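Long-range contacts in cerato-platanin-like protein (Moniliophthora perniciosa, PDB 3SUK), which is of unknown function but belongs to the secreted cerato-platanin family of fungal proteins and adopts their double-psi beta-barrel fold: residues 41-46 with 79-84; 62-67 with 120-125; 11-16 with 93-98; 17-22 with 36-41. One frame throughout, in Å; residues are numbered along the deposited sequence.

Contact 1 (41-46 with 79-84)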
loop_
_atom_site.group_PDB
_atom_site.type_symbol
_atom_site.label_atom_id
_atom_site.label_comp_id
_atom_site.label_asym_id
_atom_site.label_seq_id
_atom_site.Cartn_x
_atom_site.Cartn_y
_atom_site.Cartn_z
ATOM N N VAL A 41 2.813 -5.360 -9.572
ATOM C CA VAL A 41 2.375 -5.914 -8.327
ATOM C C VAL A 41 0.919 -6.396 -8.553
ATOM O O VAL A 41 0.142 -5.688 -9.084
ATOM C CB VAL A 41 2.440 -4.843 -7.237
ATOM C CG1 VAL A 41 1.979 -5.461 -5.933
ATOM C CG2 VAL A 41 3.908 -4.300 -7.102
ATOM N N PRO A 42 0.575 -7.599 -8.108
ATOM C CA PRO A 42 -0.701 -8.178 -8.519
ATOM C C PRO A 42 -1.941 -7.413 -8.072
ATOM O O PRO A 42 -2.962 -7.540 -8.660
ATOM C CB PRO A 42 -0.659 -9.603 -7.918
ATOM C CG PRO A 42 0.755 -9.907 -7.815
ATOM C CD PRO A 42 1.411 -8.609 -7.445
ATOM N N THR A 43 -1.832 -6.631 -7.013
ATOM C CA THR A 43 -2.970 -5.886 -6.490
ATOM C C THR A 43 -3.029 -4.448 -7.043
ATOM O O THR A 43 -3.848 -3.696 -6.653
ATOM C CB THR A 43 -2.882 -5.848 -4.954
ATOM O OG1 THR A 43 -1.624 -5.300 -4.602
ATOM C CG2 THR A 43 -2.942 -7.263 -4.367
ATOM N N PHE A 44 -2.144 -4.087 -7.951
ATOM C CA PHE A 44 -2.058 -2.697 -8.365
ATOM C C PHE A 44 -3.444 -2.259 -8.857
ATOM O O PHE A 44 -4.073 -2.964 -9.596
ATOM C CB PHE A 44 -1.058 -2.527 -9.531
ATOM C CG PHE A 44 -0.946 -1.096 -10.015
ATOM C CD1 PHE A 44 -0.065 -0.245 -9.426
ATOM C CD2 PHE A 44 -1.744 -0.617 -11.033
ATOM C CE1 PHE A 44 0.050 1.056 -9.830
ATOM C CE2 PHE A 44 -1.621 0.683 -11.443
ATOM C CZ PHE A 44 -0.715 1.508 -10.827
ATOM N N PRO A 45 -3.913 -1.083 -8.467
ATOM C CA PRO A 45 -3.174 0.012 -7.820
ATOM C C PRO A 45 -3.262 -0.031 -6.298
ATOM O O PRO A 45 -3.008 0.961 -5.687
ATOM C CB PRO A 45 -3.922 1.244 -8.325
ATOM C CG PRO A 45 -5.333 0.793 -8.357
ATOM C CD PRO A 45 -5.262 -0.665 -8.852
ATOM N N HIS A 46 -3.606 -1.178 -5.739
ATOM C CA HIS A 46 -3.622 -1.306 -4.283
ATOM C C HIS A 46 -2.196 -1.572 -3.810
ATOM O O HIS A 46 -1.828 -2.665 -3.491
ATOM C CB HIS A 46 -4.529 -2.453 -3.825
ATOM C CG HIS A 46 -5.957 -2.322 -4.245
ATOM N ND1 HIS A 46 -6.880 -3.319 -4.054
ATOM C CD2 HIS A 46 -6.611 -1.315 -4.851
ATOM C CE1 HIS A 46 -8.041 -2.933 -4.542
ATOM N NE2 HIS A 46 -7.910 -1.719 -5.025
ATOM N N ASN A 79 -7.420 -5.186 -0.312
ATOM C CA ASN A 79 -6.160 -5.814 -0.050
ATOM C C ASN A 79 -5.024 -5.090 -0.781
ATOM O O ASN A 79 -5.128 -4.751 -1.913
ATOM C CB ASN A 79 -6.201 -7.284 -0.472
ATOM C CG ASN A 79 -7.285 -8.090 0.262
ATOM O OD1 ASN A 79 -7.626 -7.833 1.364
ATOM N ND2 ASN A 79 -7.848 -9.005 -0.439
ATOM N N LEU A 80 -3.966 -4.819 -0.045
ATOM C CA LEU A 80 -2.937 -3.904 -0.477
ATOM C C LEU A 80 -1.555 -4.440 -0.159
ATOM O O LEU A 80 -1.338 -4.964 0.881
ATOM C CB LEU A 80 -3.158 -2.544 0.209
ATOM C CG LEU A 80 -2.128 -1.467 -0.202
ATOM C CD1 LEU A 80 -2.820 -0.129 -0.493
ATOM C CD2 LEU A 80 -1.081 -1.251 0.920
ATOM N N VAL A 81 -0.606 -4.242 -1.067
ATOM C CA VAL A 81 0.780 -4.666 -0.843
ATOM C C VAL A 81 1.632 -3.475 -0.471
ATOM O O VAL A 81 1.649 -2.515 -1.140
ATOM C CB VAL A 81 1.396 -5.361 -2.111
ATOM C CG1 VAL A 81 2.891 -5.729 -1.887
ATOM C CG2 VAL A 81 0.573 -6.646 -2.452
ATOM N N ALA A 82 2.377 -3.645 0.594
ATOM C CA ALA A 82 3.330 -2.634 1.024
ATOM C C ALA A 82 4.695 -2.861 0.389
ATOM O O ALA A 82 5.217 -3.902 0.461
ATOM C CB ALA A 82 3.393 -2.607 2.555
ATOM N N ILE A 83 5.169 -1.821 -0.266
ATOM C CA ILE A 83 6.426 -1.865 -1.017
ATOM C C ILE A 83 7.489 -0.808 -0.659
ATOM O O ILE A 83 8.476 -0.698 -1.331
ATOM C CB ILE A 83 6.109 -1.758 -2.535
ATOM C CG1 ILE A 83 5.580 -0.365 -2.920
ATOM C CG2 ILE A 83 5.124 -2.872 -2.942
ATOM C CD1 ILE A 83 5.513 -0.097 -4.403
ATOM N N ASP A 84 7.209 0.018 0.336
ATOM C CA ASP A 84 8.074 1.170 0.609
ATOM C C ASP A 84 7.886 1.535 2.078
ATOM O O ASP A 84 6.959 1.090 2.685
ATOM C CB ASP A 84 7.678 2.319 -0.331
ATOM C CG ASP A 84 8.742 3.422 -0.489
ATOM O OD1 ASP A 84 9.823 3.276 0.032
ATOM O OD2 ASP A 84 8.365 4.395 -1.149
#
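This is a loop-to-strand contact: T43 and H46, in the loop leading into strand 47-50, meet N79 to V81 of strand 74-83 around a shared carbonyl, with V41 packed on V81. V81 N donates to H46 O at 3.1 Å, with an N-H...O angle of 165°. The hydroxyl of T43 bonds to the same oxygen, OG1 lying 2.9 Å from H46 O, and the two donors arrive from opposite faces of the carbonyl plane. With OG1 wedged between the backbone N and the carbonyl carbon (chi1 56°), the T43 side chain also lies across V81 at about a right angle, bringing OG1 to 3.4 Å from V81 CG2.

In the double-psi beta barrel of the family, strands 47-50 and 74-83 run parallel, and the V81-H46 bond extends the ladder that V81 and I83 form with G48. A type I turn from V41 to F44 directs both V41 and T43 at the strand; V41 CG1 meets V81 CB at 3.9 Å. On the other flank, L80 CD1 rests 3.7 Å from H46 C. The imidazole of H46 has N79 O at its edge, near the ring plane, where ND1 makes a weak, bent hydrogen bond (3.1 Å). Its NE2 is held by E99 of helix 94-101, while N79 OD1 turns to T66 on the adjacent strand.

Contact 2 (62-67 with 120-125)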
loop_
_atom_site.group_PDB
_atom_site.type_symbol
_atom_site.label_atom_id
_atom_site.label_comp_id
_atom_site.label_asym_id
_atom_site.label_seq_id
_atom_site.Cartn_x
_atom_site.Cartn_y
_atom_site.Cartn_z
ATOM N N GLY A 62 6.635 -6.435 0.891
ATOM C CA GLY A 62 5.671 -7.344 0.297
ATOM C C GLY A 62 4.501 -7.737 1.187
ATOM O O GLY A 62 3.613 -8.410 0.747
ATOM N N ASN A 63 4.439 -7.213 2.401
ATOM C CA ASN A 63 3.333 -7.567 3.248
ATOM C C ASN A 63 2.004 -7.166 2.641
ATOM O O ASN A 63 1.863 -6.149 2.042
ATOM C CB ASN A 63 3.463 -6.963 4.638
ATOM C CG ASN A 63 4.409 -7.756 5.551
ATOM O OD1 ASN A 63 4.951 -8.756 5.181
ATOM N ND2 ASN A 63 4.623 -7.233 6.695
ATOM N N CYS A 64 1.036 -8.023 2.873
ATOM C CA CYS A 64 -0.299 -7.888 2.356
ATOM C C CYS A 64 -1.247 -7.552 3.504
ATOM O O CYS A 64 -1.279 -8.234 4.450
ATOM C CB CYS A 64 -0.695 -9.240 1.736
ATOM S SG CYS A 64 -2.346 -9.281 0.963
ATOM N N TYR A 65 -1.992 -6.474 3.351
ATOM C CA TYR A 65 -2.877 -5.964 4.365
ATOM C C TYR A 65 -4.293 -5.812 3.844
ATOM O O TYR A 65 -4.507 -5.298 2.774
ATOM C CB TYR A 65 -2.397 -4.596 4.834
ATOM C CG TYR A 65 -1.025 -4.593 5.424
ATOM C CD1 TYR A 65 0.077 -4.395 4.620
ATOM C CD2 TYR A 65 -0.825 -4.778 6.786
ATOM C CE1 TYR A 65 1.328 -4.357 5.145
ATOM C CE2 TYR A 65 0.434 -4.772 7.317
ATOM C CZ TYR A 65 1.504 -4.594 6.491
ATOM O OH TYR A 65 2.761 -4.588 7.007
ATOM N N THR A 66 -5.246 -6.219 4.651
ATOM C CA THR A 66 -6.640 -5.932 4.394
ATOM C C THR A 66 -6.919 -4.676 5.181
ATOM O O THR A 66 -6.810 -4.654 6.384
ATOM C CB THR A 66 -7.562 -7.061 4.855
ATOM O OG1 THR A 66 -7.304 -8.210 4.059
ATOM C CG2 THR A 66 -8.993 -6.672 4.669
ATOM N N ILE A 67 -7.250 -3.625 4.448
ATOM C CA ILE A 67 -7.460 -2.280 4.992
ATOM C C ILE A 67 -8.935 -1.955 4.850
ATOM O O ILE A 67 -9.480 -2.093 3.819
ATOM C CB ILE A 67 -6.598 -1.222 4.259
ATOM C CG1 ILE A 67 -5.089 -1.567 4.340
ATOM C CG2 ILE A 67 -6.801 0.164 4.870
ATOM C CD1 ILE A 67 -4.238 -0.725 3.529
ATOM N N ARG A 120 0.468 -13.553 2.438
ATOM C CA ARG A 120 1.074 -12.937 1.278
ATOM C C ARG A 120 0.274 -13.353 0.033
ATOM O O ARG A 120 0.052 -12.566 -0.866
ATOM C CB ARG A 120 2.552 -13.369 1.129
ATOM C CG ARG A 120 3.562 -12.837 2.189
ATOM C CD ARG A 120 3.785 -11.346 1.979
ATOM N NE ARG A 120 4.753 -10.814 2.933
ATOM C CZ ARG A 120 6.049 -10.795 2.734
ATOM N NH1 ARG A 120 6.558 -11.318 1.645
ATOM N NH2 ARG A 120 6.835 -10.283 3.661
ATOM N N SER A 121 -0.193 -14.590 0.056
ATOM C CA SER A 121 -0.924 -15.155 -1.089
ATOM C C SER A 121 -2.230 -14.433 -1.401
ATOM O O SER A 121 -2.627 -14.416 -2.524
ATOM C CB SER A 121 -1.164 -16.663 -0.877
ATOM O OG SER A 121 -1.951 -16.872 0.227
ATOM N N VAL A 122 -2.834 -13.801 -0.408
ATOM C CA VAL A 122 -4.075 -13.037 -0.637
ATOM C C VAL A 122 -3.863 -11.925 -1.673
ATOM O O VAL A 122 -4.712 -11.615 -2.431
ATOM C CB VAL A 122 -4.690 -12.476 0.684
ATOM C CG1 VAL A 122 -5.965 -11.581 0.398
ATOM C CG2 VAL A 122 -5.045 -13.625 1.635
ATOM N N CYS A 123 -2.657 -11.371 -1.687
ATOM C CA CYS A 123 -2.263 -10.342 -2.624
ATOM C C CYS A 123 -1.497 -10.882 -3.822
ATOM O O CYS A 123 -1.005 -10.137 -4.569
ATOM C CB CYS A 123 -1.328 -9.374 -1.929
ATOM S SG CYS A 123 -2.164 -8.198 -0.767
ATOM N N GLY A 124 -1.401 -12.190 -3.950
ATOM C CA GLY A 124 -0.702 -12.808 -5.054
ATOM C C GLY A 124 0.811 -12.922 -4.848
ATOM O O GLY A 124 1.535 -13.105 -5.795
ATOM N N LEU A 125 1.269 -12.812 -3.608
ATOM C CA LEU A 125 2.711 -12.894 -3.294
ATOM C C LEU A 125 3.101 -14.202 -2.560
ATOM O O LEU A 125 2.231 -14.948 -2.228
ATOM C CB LEU A 125 3.152 -11.674 -2.459
ATOM C CG LEU A 125 3.729 -10.529 -3.271
ATOM C CD1 LEU A 125 2.625 -9.865 -3.998
ATOM C CD2 LEU A 125 4.401 -9.513 -2.340
ATOM O OXT LEU A 125 4.279 -14.465 -2.325
#
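C64, at the start of strand 64-71, is covalently tied to C123 near the C-terminus, the two SG atoms 2.0 Å apart in a disulfide with chi3 of 78°. C64 has its sulfur anti to the backbone N (chi1 -178°), which carries SG off the strand to the 3-10 turn 120-123. The packing is close at R120 too. Its chain bends at chi2 and returns over G62, where CD comes within 3.2 Å of G62 O and G62 C lies against one face of the guanidinium. R120 then grips N63 side-on, with NE (3.1 Å) and NH2 (2.9 Å) both donating to N63 OD1, the amide and guanidinium planes being 55° apart. The NE bond uses an OD1 lone pair in the carbonyl plane. The other end of the amide is fixed by ND2 donating to Y65 OH at 3.2 Å, a hydroxyl that also bonds D52.

By contrast, S121 and G124 are exposed, and V122, though largely exposed, rests its CB 4.0 Å from C64 SG and touches N79. The C-terminal carboxylate of L125 forms a salt bridge with R34. Strand 64-71 runs between strands 74-83 and 110-118, and C123 packs against V81 of the former.

Contact 3 (11-16 with 93-98)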
loop_
_atom_site.group_PDB
_atom_site.type_symbol
_atom_site.label_atom_id
_atom_site.label_comp_id
_atom_site.label_asym_id
_atom_site.label_seq_id
_atom_site.Cartn_x
_atom_site.Cartn_y
_atom_site.Cartn_z
ATOM N N THR A 11 2.939 9.117 -6.291
ATOM C CA THR A 11 4.087 8.346 -6.789
ATOM C C THR A 11 3.547 6.963 -7.162
ATOM O O THR A 11 3.808 6.467 -8.210
ATOM C CB THR A 11 5.121 8.185 -5.613
ATOM O OG1 THR A 11 5.733 9.448 -5.355
ATOM C CG2 THR A 11 6.174 7.212 -5.971
ATOM N N TYR A 12 2.705 6.375 -6.325
ATOM C CA TYR A 12 2.219 5.001 -6.531
ATOM C C TYR A 12 1.117 4.815 -7.564
ATOM O O TYR A 12 0.793 3.724 -7.883
ATOM C CB TYR A 12 1.819 4.368 -5.172
ATOM C CG TYR A 12 2.900 4.533 -4.112
ATOM C CD1 TYR A 12 4.189 4.051 -4.312
ATOM C CD2 TYR A 12 2.643 5.205 -2.936
ATOM C CE1 TYR A 12 5.177 4.224 -3.345
ATOM C CE2 TYR A 12 3.619 5.396 -2.005
ATOM C CZ TYR A 12 4.881 4.929 -2.201
ATOM O OH TYR A 12 5.861 5.112 -1.261
ATOM N N ASP A 13 0.546 5.915 -8.014
ATOM C CA ASP A 13 -0.550 5.897 -8.994
ATOM C C ASP A 13 -0.077 5.570 -10.382
ATOM O O ASP A 13 -0.848 5.249 -11.226
ATOM C CB ASP A 13 -1.330 7.210 -8.999
ATOM C CG ASP A 13 -2.277 7.279 -7.860
ATOM O OD1 ASP A 13 -3.255 6.539 -7.920
ATOM O OD2 ASP A 13 -2.004 7.995 -6.946
ATOM N N ASN A 14 1.217 5.648 -10.558
ATOM C CA ASN A 14 1.822 5.492 -11.874
ATOM C C ASN A 14 2.380 4.062 -12.062
ATOM O O ASN A 14 3.377 3.702 -11.503
ATOM C CB ASN A 14 2.893 6.626 -12.058
ATOM C CG ASN A 14 2.282 8.100 -11.960
ATOM O OD1 ASN A 14 1.596 8.553 -12.856
ATOM N ND2 ASN A 14 2.539 8.784 -10.871
ATOM N N ALA A 15 1.723 3.288 -12.925
ATOM C CA ALA A 15 2.033 1.864 -13.156
ATOM C C ALA A 15 3.457 1.609 -13.601
ATOM O O ALA A 15 4.012 0.584 -13.328
ATOM C CB ALA A 15 1.089 1.249 -14.201
ATOM N N SER A 16 4.012 2.564 -14.316
ATOM C CA SER A 16 5.315 2.368 -14.911
ATOM C C SER A 16 6.460 2.700 -13.950
ATOM O O SER A 16 7.597 2.541 -14.271
ATOM C CB SER A 16 5.433 3.192 -16.198
ATOM O OG SER A 16 5.469 4.545 -15.901
ATOM N N ALA A 93 -1.543 4.627 -3.123
ATOM C CA ALA A 93 -1.911 5.273 -4.383
ATOM C C ALA A 93 -3.251 5.980 -4.164
ATOM O O ALA A 93 -4.104 5.498 -3.489
ATOM C CB ALA A 93 -2.023 4.230 -5.494
ATOM N N GLN A 94 -3.419 7.124 -4.795
ATOM C CA GLN A 94 -4.675 7.821 -4.658
ATOM C C GLN A 94 -5.808 6.877 -5.105
ATOM O O GLN A 94 -6.850 6.844 -4.500
ATOM C CB GLN A 94 -4.684 9.089 -5.534
ATOM C CG GLN A 94 -5.954 9.911 -5.318
ATOM C CD GLN A 94 -6.065 11.038 -6.330
ATOM O OE1 GLN A 94 -5.120 11.718 -6.588
ATOM N NE2 GLN A 94 -7.270 11.245 -6.851
ATOM N N ALA A 95 -5.599 6.109 -6.142
ATOM C CA ALA A 95 -6.667 5.271 -6.648
ATOM C C ALA A 95 -7.149 4.284 -5.576
ATOM O O ALA A 95 -8.349 4.039 -5.456
ATOM C CB ALA A 95 -6.216 4.559 -7.875
ATOM N N ALA A 96 -6.220 3.763 -4.799
ATOM C CA ALA A 96 -6.537 2.890 -3.700
ATOM C C ALA A 96 -7.318 3.583 -2.604
ATOM O O ALA A 96 -8.251 3.033 -2.113
ATOM C CB ALA A 96 -5.290 2.265 -3.130
ATOM N N MET A 97 -6.912 4.772 -2.208
ATOM C CA MET A 97 -7.638 5.551 -1.230
ATOM C C MET A 97 -9.018 5.913 -1.772
ATOM O O MET A 97 -9.957 5.936 -1.035
ATOM C CB MET A 97 -6.868 6.782 -0.774
ATOM C CG MET A 97 -7.513 7.457 0.381
ATOM S SD MET A 97 -6.491 8.814 1.014
ATOM C CE MET A 97 -7.467 9.404 2.389
ATOM N N ASP A 98 -9.108 6.203 -3.062
ATOM C CA ASP A 98 -10.418 6.485 -3.612
ATOM C C ASP A 98 -11.352 5.268 -3.527
ATOM O O ASP A 98 -12.492 5.415 -3.211
ATOM C CB ASP A 98 -10.301 7.019 -5.041
ATOM C CG ASP A 98 -10.057 8.518 -5.097
ATOM O OD1 ASP A 98 -10.634 9.242 -4.320
ATOM O OD2 ASP A 98 -9.261 8.933 -5.958
#
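The carboxylate of D13 presents both oxygens to the first amides of helix 94-101. OD1 takes A95 N on its syn lone pair at 3.0 Å, and OD2 receives Q94 N at 2.7 Å, also on the syn side but 17° out of the carboxylate plane. The side-chain amide of Q94 stands steeply to this carboxylate, the planes 76° apart. The third flat group, the ring of Y12, is approached obliquely by A93 N.

The D13 side chain starts with CG anti to its carbonyl carbon (chi1 -79°), and the carboxylate settles above the beginning of the helix, with A93 CB 3.6 Å from OD1. Beside it, the CB atoms of Y12 and A93 pack at 3.9 Å, while the hydroxyl end of Y12 leads away to bond D84. Q94 is extended and runs along the helix surface, its NE2 reaching D98 OD2 one turn later at 3.2 Å; D98 OD2 lies close to the amide plane of Q94 and accepts through its syn lone pair. The remaining amide oxygen, OE1, accepts from N10, whose ND2 also bonds D13 OD2. N10 thus bonds to both side chains, which is consistent with it holding them in place, and D13 OD2 accepts from both Q94 N and N10 ND2.

A93 occupies the N-cap position, but its methyl group cannot bond the amides of the first turn. Instead a carboxylate from a loop remote in sequence takes the first amides of helix 94-101, where backbone N-H groups have no partner within the helix, and its charge probably interacts favourably with the helix dipole.

Contact 4 (17-22 with 36-41)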
loop_
_atom_site.group_PDB
_atom_site.type_symbol
_atom_site.label_atom_id
_atom_site.label_comp_id
_atom_site.label_asym_id
_atom_site.label_seq_id
_atom_site.Cartn_x
_atom_site.Cartn_y
_atom_site.Cartn_z
ATOM N N GLY A 17 6.148 3.139 -12.746
ATOM C CA GLY A 17 7.205 3.406 -11.790
ATOM C C GLY A 17 8.026 2.155 -11.463
ATOM O O GLY A 17 7.531 1.077 -11.296
ATOM N N SER A 18 9.325 2.334 -11.364
ATOM C CA SER A 18 10.239 1.255 -11.058
ATOM C C SER A 18 10.295 0.929 -9.584
ATOM O O SER A 18 10.364 1.791 -8.771
ATOM C CB SER A 18 11.659 1.602 -11.558
ATOM O OG SER A 18 12.573 0.606 -11.174
ATOM N N MET A 19 10.344 -0.347 -9.305
ATOM C CA MET A 19 10.498 -0.870 -7.953
ATOM C C MET A 19 11.853 -0.465 -7.349
ATOM O O MET A 19 12.042 -0.510 -6.210
ATOM C CB MET A 19 10.272 -2.380 -7.959
ATOM C CG MET A 19 10.045 -3.014 -6.537
ATOM S SD MET A 19 8.533 -2.350 -5.675
ATOM C CE MET A 19 7.258 -3.231 -6.606
ATOM N N ASN A 20 12.790 -0.066 -8.212
ATOM C CA ASN A 20 14.089 0.422 -7.799
ATOM C C ASN A 20 14.072 1.801 -7.156
ATOM O O ASN A 20 15.038 2.218 -6.610
ATOM C CB ASN A 20 15.097 0.326 -8.944
ATOM C CG ASN A 20 15.412 -1.099 -9.263
ATOM O OD1 ASN A 20 15.555 -1.917 -8.400
ATOM N ND2 ASN A 20 15.443 -1.390 -10.524
ATOM N N THR A 21 12.922 2.451 -7.205
ATOM C CA THR A 21 12.718 3.783 -6.628
ATOM C C THR A 21 12.189 3.757 -5.183
ATOM O O THR A 21 12.057 4.783 -4.589
ATOM C CB THR A 21 11.720 4.675 -7.453
ATOM O OG1 THR A 21 10.409 4.112 -7.419
ATOM C CG2 THR A 21 12.146 4.852 -8.916
ATOM N N VAL A 22 11.941 2.568 -4.631
ATOM C CA VAL A 22 11.387 2.426 -3.293
ATOM C C VAL A 22 12.327 1.624 -2.410
ATOM O O VAL A 22 13.278 1.113 -2.855
ATOM C CB VAL A 22 9.944 1.788 -3.303
ATOM C CG1 VAL A 22 9.002 2.645 -4.082
ATOM C CG2 VAL A 22 9.993 0.419 -3.986
ATOM N N PRO A 36 9.125 -5.796 -11.186
ATOM C CA PRO A 36 10.002 -4.693 -11.622
ATOM C C PRO A 36 9.354 -3.297 -11.621
ATOM O O PRO A 36 10.002 -2.303 -11.473
ATOM C CB PRO A 36 10.472 -5.116 -13.035
ATOM C CG PRO A 36 10.286 -6.533 -13.115
ATOM C CD PRO A 36 9.095 -6.888 -12.167
ATOM N N THR A 37 8.055 -3.279 -11.795
ATOM C CA THR A 37 7.290 -2.050 -11.819
ATOM C C THR A 37 6.082 -2.078 -10.851
ATOM O O THR A 37 5.572 -3.122 -10.532
ATOM C CB THR A 37 6.697 -1.756 -13.217
ATOM O OG1 THR A 37 5.795 -2.785 -13.566
ATOM C CG2 THR A 37 7.768 -1.585 -14.299
ATOM N N PHE A 38 5.630 -0.891 -10.484
ATOM C CA PHE A 38 4.503 -0.758 -9.573
ATOM C C PHE A 38 3.304 -1.498 -10.183
ATOM O O PHE A 38 2.628 -2.231 -9.509
ATOM C CB PHE A 38 4.132 0.713 -9.357
ATOM C CG PHE A 38 5.151 1.521 -8.609
ATOM C CD1 PHE A 38 6.191 0.929 -7.936
ATOM C CD2 PHE A 38 5.028 2.876 -8.572
ATOM C CE1 PHE A 38 7.071 1.701 -7.259
ATOM C CE2 PHE A 38 5.895 3.638 -7.912
ATOM C CZ PHE A 38 6.935 3.062 -7.253
ATOM N N GLY A 39 3.097 -1.341 -11.482
ATOM C CA GLY A 39 1.950 -1.935 -12.151
ATOM C C GLY A 39 1.969 -3.466 -12.182
ATOM O O GLY A 39 0.973 -4.083 -12.323
ATOM N N SER A 40 3.134 -4.057 -12.089
ATOM C CA SER A 40 3.278 -5.497 -11.980
ATOM C C SER A 40 2.886 -6.150 -10.635
ATOM O O SER A 40 2.709 -7.329 -10.555
ATOM C CB SER A 40 4.688 -5.932 -12.405
ATOM O OG SER A 40 5.645 -5.674 -11.417
ATOM N N VAL A 41 2.813 -5.360 -9.572
ATOM C CA VAL A 41 2.375 -5.914 -8.327
ATOM C C VAL A 41 0.919 -6.396 -8.553
ATOM O O VAL A 41 0.142 -5.688 -9.084
ATOM C CB VAL A 41 2.440 -4.843 -7.237
ATOM C CG1 VAL A 41 1.979 -5.461 -5.933
ATOM C CG2 VAL A 41 3.908 -4.300 -7.102
HETATM O O HOH W 1 12.221 -1.440 -12.782
#
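S18 and T37 pair through a single antiparallel beta bridge, a non-hydrogen-bonded pair flanked by F38 N to G17 O and M19 N to P36 O, both 2.9 Å. The bridge joins two parts of the long loop between strands 4-8 and 47-50 of the double-psi barrel, and each part goes on into a short 3-10 turn.

The ring of F38 slides beneath the G17 backbone. G17 CA sits over one face as a CH-pi contact, 4.2 Å from the ring centroid and 21° off the normal, while G17 O lies above the same ring nearer its rim. The glycine, having no side chain, lets the chain lie this close. At the far end of the ring, F38 CZ is 3.8 Å from V22 CG1 and 3.6 Å from T21 OG1, the threonine crossing the phenyl at about a right angle. That hydroxyl is tied back to S18 O, which also accepts from T21 N. M19, bent at chi2 (62°) and chi3, curls inward until its CE meets V41 CG2 at 3.6 Å; both M19 and F38 also touch I83 of the barrel. On the second arm, S40 OG donates to T37 O on a lone pair. S18 OG, anti to its own backbone N, accepts from N20 N in an ST turn, and a water 2.6 Å from this OG donates to P36 O at 2.7 Å.

Contacts 1 and 2 lie on neighbouring strands, 74-83 and 64-71, with centres about 8 Å apart, and a backbone hydrogen bond between the strands joins them, L80 N lying 2.9 Å from Y65 O. Contact 1 reaches contact 3 through Y12 OH, 2.6 Å from D84 OD2, and contact 4 through V41, which both share, as well as F44 against F38 and G39. Contacts 3 and 4 meet at A15 O and G39 N, 2.8 Å apart. Contacts 2 and 3 lie on opposite sides of the chain's centre, about 17 Å between centres, without touching. Contact 1 is therefore the one that touches all three others.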